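Local coordinates for devB protein (Vibrio cholerae O1 biovar eltor str. N16961, PDB 1Y89), which probably hydrolyses 6-phosphogluconolactone to 6-phosphogluconate in the pentose phosphate pathway, at residues 42-45 / 46-50; 204-207 / 208-212. All blocks are in the same frame, centred on the assembly; numbering follows the deposited sequence.

Interaction 1: 42-45 / 46-50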
loop_
_atom_site.group_PDB
_atom_site.type_symbol
_atom_site.label_atom_id
_atom_site.label_comp_id
_atom_site.label_asym_id
_atom_site.label_seq_id
_atom_site.Cartn_x
_atom_site.Cartn_y
_atom_site.Cartn_z
ATOM N N LYS A 42 14.494 -7.204 13.942
ATOM C CA LYS A 42 15.710 -6.658 14.594
ATOM C C LYS A 42 15.902 -5.185 14.261
ATOM O O LYS A 42 16.029 -4.339 15.145
ATOM C CB LYS A 42 16.967 -7.440 14.129
ATOM C CG LYS A 42 18.273 -6.628 13.942
ATOM C CD LYS A 42 18.966 -6.851 12.556
ATOM C CE LYS A 42 20.290 -6.143 12.478
ATOM N NZ LYS A 42 20.244 -4.874 11.702
HETATM N N MSE A 43 15.953 -4.901 12.961
HETATM C CA MSE A 43 16.078 -3.528 12.470
HETATM C C MSE A 43 14.936 -2.638 12.958
HETATM O O MSE A 43 15.164 -1.500 13.368
HETATM C CB MSE A 43 16.095 -3.526 10.953
HETATM C CG MSE A 43 17.347 -4.131 10.383
HETATM SE SE MSE A 43 17.358 -3.749 8.430
HETATM C CE MSE A 43 17.224 -1.737 8.492
ATOM N N LEU A 44 13.706 -3.157 12.901
ATOM C CA LEU A 44 12.550 -2.423 13.399
ATOM C C LEU A 44 12.685 -2.078 14.882
ATOM O O LEU A 44 12.475 -0.937 15.265
ATOM C CB LEU A 44 11.235 -3.185 13.133
ATOM C CG LEU A 44 9.945 -2.542 13.666
ATOM C CD1 LEU A 44 9.715 -1.123 13.053
ATOM C CD2 LEU A 44 8.783 -3.473 13.360
ATOM N N PHE A 45 13.080 -3.044 15.714
ATOM C CA PHE A 45 13.243 -2.788 17.154
ATOM C C PHE A 45 14.257 -1.685 17.434
ATOM O O PHE A 45 14.048 -0.851 18.310
ATOM C CB PHE A 45 13.701 -4.079 17.884
ATOM C CG PHE A 45 12.737 -5.253 17.713
ATOM C CD1 PHE A 45 11.370 -5.034 17.603
ATOM C CD2 PHE A 45 13.214 -6.565 17.704
ATOM C CE1 PHE A 45 10.467 -6.109 17.443
ATOM C CE2 PHE A 45 12.328 -7.643 17.546
ATOM C CZ PHE A 45 10.949 -7.414 17.433
ATOM N N LYS A 46 15.381 -1.703 16.722
ATOM C CA LYS A 46 16.381 -0.651 16.895
ATOM C C LYS A 46 15.803 0.709 16.537
ATOM O O LYS A 46 16.086 1.708 17.196
ATOM C CB LYS A 46 17.664 -0.964 16.089
ATOM C CG LYS A 46 18.375 -2.261 16.625
ATOM C CD LYS A 46 19.746 -2.485 16.000
ATOM C CE LYS A 46 19.605 -3.003 14.587
ATOM N NZ LYS A 46 20.928 -3.069 13.864
ATOM N N LEU A 47 15.026 0.756 15.463
ATOM C CA LEU A 47 14.416 2.018 15.071
ATOM C C LEU A 47 13.366 2.479 16.105
ATOM O O LEU A 47 13.301 3.667 16.477
ATOM C CB LEU A 47 13.807 1.915 13.662
ATOM C CG LEU A 47 13.082 3.178 13.148
ATOM C CD1 LEU A 47 14.004 4.447 13.143
ATOM C CD2 LEU A 47 12.484 2.978 11.769
ATOM N N LEU A 48 12.524 1.551 16.546
ATOM C CA LEU A 48 11.537 1.860 17.580
ATOM C C LEU A 48 12.123 2.359 18.904
ATOM O O LEU A 48 11.472 3.128 19.643
ATOM C CB LEU A 48 10.632 0.634 17.838
ATOM C CG LEU A 48 9.778 0.198 16.646
ATOM C CD1 LEU A 48 9.037 -1.121 17.034
ATOM C CD2 LEU A 48 8.785 1.316 16.258
ATOM N N ALA A 49 13.339 1.928 19.208
ATOM C CA ALA A 49 14.049 2.368 20.412
ATOM C C ALA A 49 14.776 3.706 20.219
ATOM O O ALA A 49 15.316 4.278 21.173
ATOM C CB ALA A 49 15.072 1.260 20.860
ATOM N N SER A 50 14.844 4.203 18.987
ATOM C CA SER A 50 15.547 5.466 18.720
ATOM C C SER A 50 14.553 6.612 18.851
ATOM O O SER A 50 13.332 6.406 18.785
ATOM C CB SER A 50 16.074 5.492 17.275
ATOM O OG SER A 50 14.973 5.622 16.378
#
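Four main-chain bonds of the i to i+4 kind tie 42-45 to 46-50, with K46, L47, L48 and A49 giving their N-H groups in turn to the carbonyls of K42, M43, L44 and F45. The bond from L48 N to L44 O is 2.8 Å long and nearly straight, at 171°. The last, from A49 N to F45 O, is 3.0 Å but bent to 140°. There S50 turns back on L47: its OG donates in the carbonyl plane, onto a lone pair of L47 O at 2.6 Å, and S50 N reaches the same oxygen at 3.0 Å, so one acceptor holds two donors.

The apolar part belongs to L44 and L48, one turn apart. L44 carries its CG anti to the backbone N (chi1 177°), while L48 has CG beside its own N; the two chains slant across one another, with L44 CG 3.8 Å from L48 CD1. L44 CD1 lies equally near L48 CG, and L48 CG also rests against L44 O at 3.2 Å. Beyond the segments, L48 continues onto I57, W59 and L88, F45 packs on A84, L87 and L88 of helix 80-89, and selenomethionine M43 and L47 meet helix 10-25.

The charged side is less certain. K46 lays its CG against K42 O at 3.5 Å and bends at chi3, but K42 is deposited in two conformers, so the close approach of the two lysine tails in one of them is doubtful.

Chemically, this is an amphipathic helix of the α/β fold: F45 and L48 pack on helix 80-89, M43 and L47 on helix 10-25, K46 is exposed and K42 partly so, and the L47 carbonyl takes both donors of S50, where the chain has left the helix.

Interaction 2: 204-207 / 208-212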
loop_
_atom_site.group_PDB
_atom_site.type_symbol
_atom_site.label_atom_id
_atom_site.label_comp_id
_atom_site.label_asym_id
_atom_site.label_seq_id
_atom_site.Cartn_x
_atom_site.Cartn_y
_atom_site.Cartn_z
ATOM N N HIS A 204 5.547 -15.171 -6.335
ATOM C CA HIS A 204 4.959 -14.167 -7.230
ATOM C C HIS A 204 4.312 -14.723 -8.497
ATOM O O HIS A 204 3.303 -14.190 -8.970
ATOM C CB HIS A 204 5.988 -13.108 -7.603
ATOM C CG HIS A 204 5.367 -11.840 -8.086
ATOM N ND1 HIS A 204 4.713 -10.970 -7.237
ATOM C CD2 HIS A 204 5.288 -11.298 -9.320
ATOM C CE1 HIS A 204 4.244 -9.953 -7.936
ATOM N NE2 HIS A 204 4.588 -10.121 -9.198
ATOM N N THR A 205 4.866 -15.806 -9.025
ATOM C CA THR A 205 4.540 -16.254 -10.388
ATOM C C THR A 205 3.779 -17.572 -10.450
ATOM O O THR A 205 3.336 -17.989 -11.513
ATOM C CB THR A 205 5.832 -16.383 -11.245
ATOM O OG1 THR A 205 6.725 -17.311 -10.617
ATOM C CG2 THR A 205 6.529 -15.032 -11.378
ATOM N N THR A 206 3.635 -18.231 -9.306
ATOM C CA THR A 206 3.028 -19.564 -9.254
ATOM C C THR A 206 1.780 -19.592 -8.374
ATOM O O THR A 206 1.816 -19.095 -7.255
ATOM C CB THR A 206 4.015 -20.572 -8.678
ATOM O OG1 THR A 206 5.307 -20.354 -9.266
ATOM C CG2 THR A 206 3.513 -22.025 -8.900
ATOM N N PRO A 207 0.682 -20.179 -8.872
ATOM C CA PRO A 207 -0.501 -20.310 -8.018
ATOM C C PRO A 207 -0.169 -21.020 -6.700
ATOM O O PRO A 207 0.599 -22.003 -6.687
ATOM C CB PRO A 207 -1.463 -21.150 -8.874
ATOM C CG PRO A 207 -1.056 -20.818 -10.292
ATOM C CD PRO A 207 0.446 -20.707 -10.236
ATOM N N ALA A 208 -0.726 -20.498 -5.604
ATOM C CA ALA A 208 -0.412 -20.999 -4.257
ATOM C C ALA A 208 -0.669 -22.488 -4.091
ATOM O O ALA A 208 0.045 -23.146 -3.335
ATOM C CB ALA A 208 -1.156 -20.215 -3.198
ATOM N N GLU A 209 -1.659 -23.026 -4.812
ATOM C CA GLU A 209 -1.999 -24.459 -4.722
ATOM C C GLU A 209 -0.894 -25.337 -5.288
ATOM O O GLU A 209 -0.805 -26.529 -4.967
ATOM C CB GLU A 209 -3.327 -24.795 -5.432
ATOM C CG GLU A 209 -4.406 -23.727 -5.305
ATOM C CD GLU A 209 -4.284 -22.642 -6.381
ATOM O OE1 GLU A 209 -4.373 -22.989 -7.600
ATOM O OE2 GLU A 209 -4.108 -21.455 -6.002
ATOM N N GLN A 210 -0.062 -24.757 -6.142
ATOM C CA GLN A 210 1.048 -25.501 -6.733
ATOM C C GLN A 210 2.343 -25.360 -5.935
ATOM O O GLN A 210 3.367 -25.926 -6.312
ATOM C CB GLN A 210 1.284 -25.055 -8.177
ATOM C CG GLN A 210 0.098 -25.282 -9.116
ATOM C CD GLN A 210 0.406 -24.797 -10.518
ATOM O OE1 GLN A 210 1.572 -24.797 -10.948
ATOM N NE2 GLN A 210 -0.637 -24.383 -11.249
ATOM N N LEU A 211 2.290 -24.627 -4.828
ATOM C CA LEU A 211 3.481 -24.378 -4.014
ATOM C C LEU A 211 3.350 -24.995 -2.620
ATOM O O LEU A 211 2.278 -24.938 -2.009
ATOM C CB LEU A 211 3.714 -22.857 -3.868
ATOM C CG LEU A 211 4.126 -22.066 -5.112
ATOM C CD1 LEU A 211 4.245 -20.584 -4.763
ATOM C CD2 LEU A 211 5.440 -22.604 -5.708
ATOM N N PRO A 212 4.436 -25.581 -2.104
ATOM C CA PRO A 212 4.353 -26.157 -0.768
ATOM C C PRO A 212 4.557 -25.103 0.357
ATOM O O PRO A 212 4.534 -25.455 1.540
ATOM C CB PRO A 212 5.472 -27.199 -0.786
ATOM C CG PRO A 212 6.514 -26.590 -1.684
ATOM C CD PRO A 212 5.769 -25.756 -2.709
#
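The amide of Q210 lies over one face of the P207 ring, displaced toward its CG-CD side and clearly tilted against it, and the two side chains run alongside each other in the same direction. NE2 of Q210 comes to 3.7 Å from P207 CG. The carboxylate of E209 sits instead at the ring's edge, where OE1 is 3.7 Å from P207 CB; a bend at chi2 (86°) brings it back there. Away from this group, the H204 ring meets H204 of the second subunit and bonds to it through NE2.

T206, the first residue past helix 197-205 to leave helical geometry, divides its two branches. OG1 stays beside its backbone N and bonds to Q202 O in the helix just left. CG2, placed anti to that N, swings the other way and touches L211 CD2 and Q210 CB, each at 3.8 Å. L211 CD1 also reaches T206 O at 3.8 Å; the threonine and leucine side chains cross at a slant, and L211 is buried.

The backbone coils as two overlapping type I turns, 207-210 and 208-211, forming a short 3-10 segment. Q210 N bonds to P207 O at 2.9 Å, approaching from above the carbonyl plane, and L211 N follows onto A208 O at 3.1 Å. K217 NZ bonds to both A208 O and L211 O, so a cation would add to the hold on the turn.

Chemically, the contact is a surface double turn with a small apolar cluster of T206 CG2, L211 and Q210 CB, an outer rim of E209, Q210 and the proline ring, and N-H groups on P207 O and A208 O, the latter sharing K217 with L211 O.

Overall arrangement
The two contacts lie in the same α/β chain, yet on opposite sides of its centre: their centres are 33 Å apart, and the nearest atoms about 21 Å. Interaction 1 comes first in sequence, on helix 39-48, which follows strand 31-35; interaction 2 comes late, where helix 197-205, following strand 186-191, gives way to the loop before helix 214-217. Both strands run in the parallel part of the same mixed sheet. Each contact lies at or just past the C-terminal part of the helix that follows its strand. The first is packed among helices of its own chain; the second lies at the surface, and its H204 meets H204 of the second subunit.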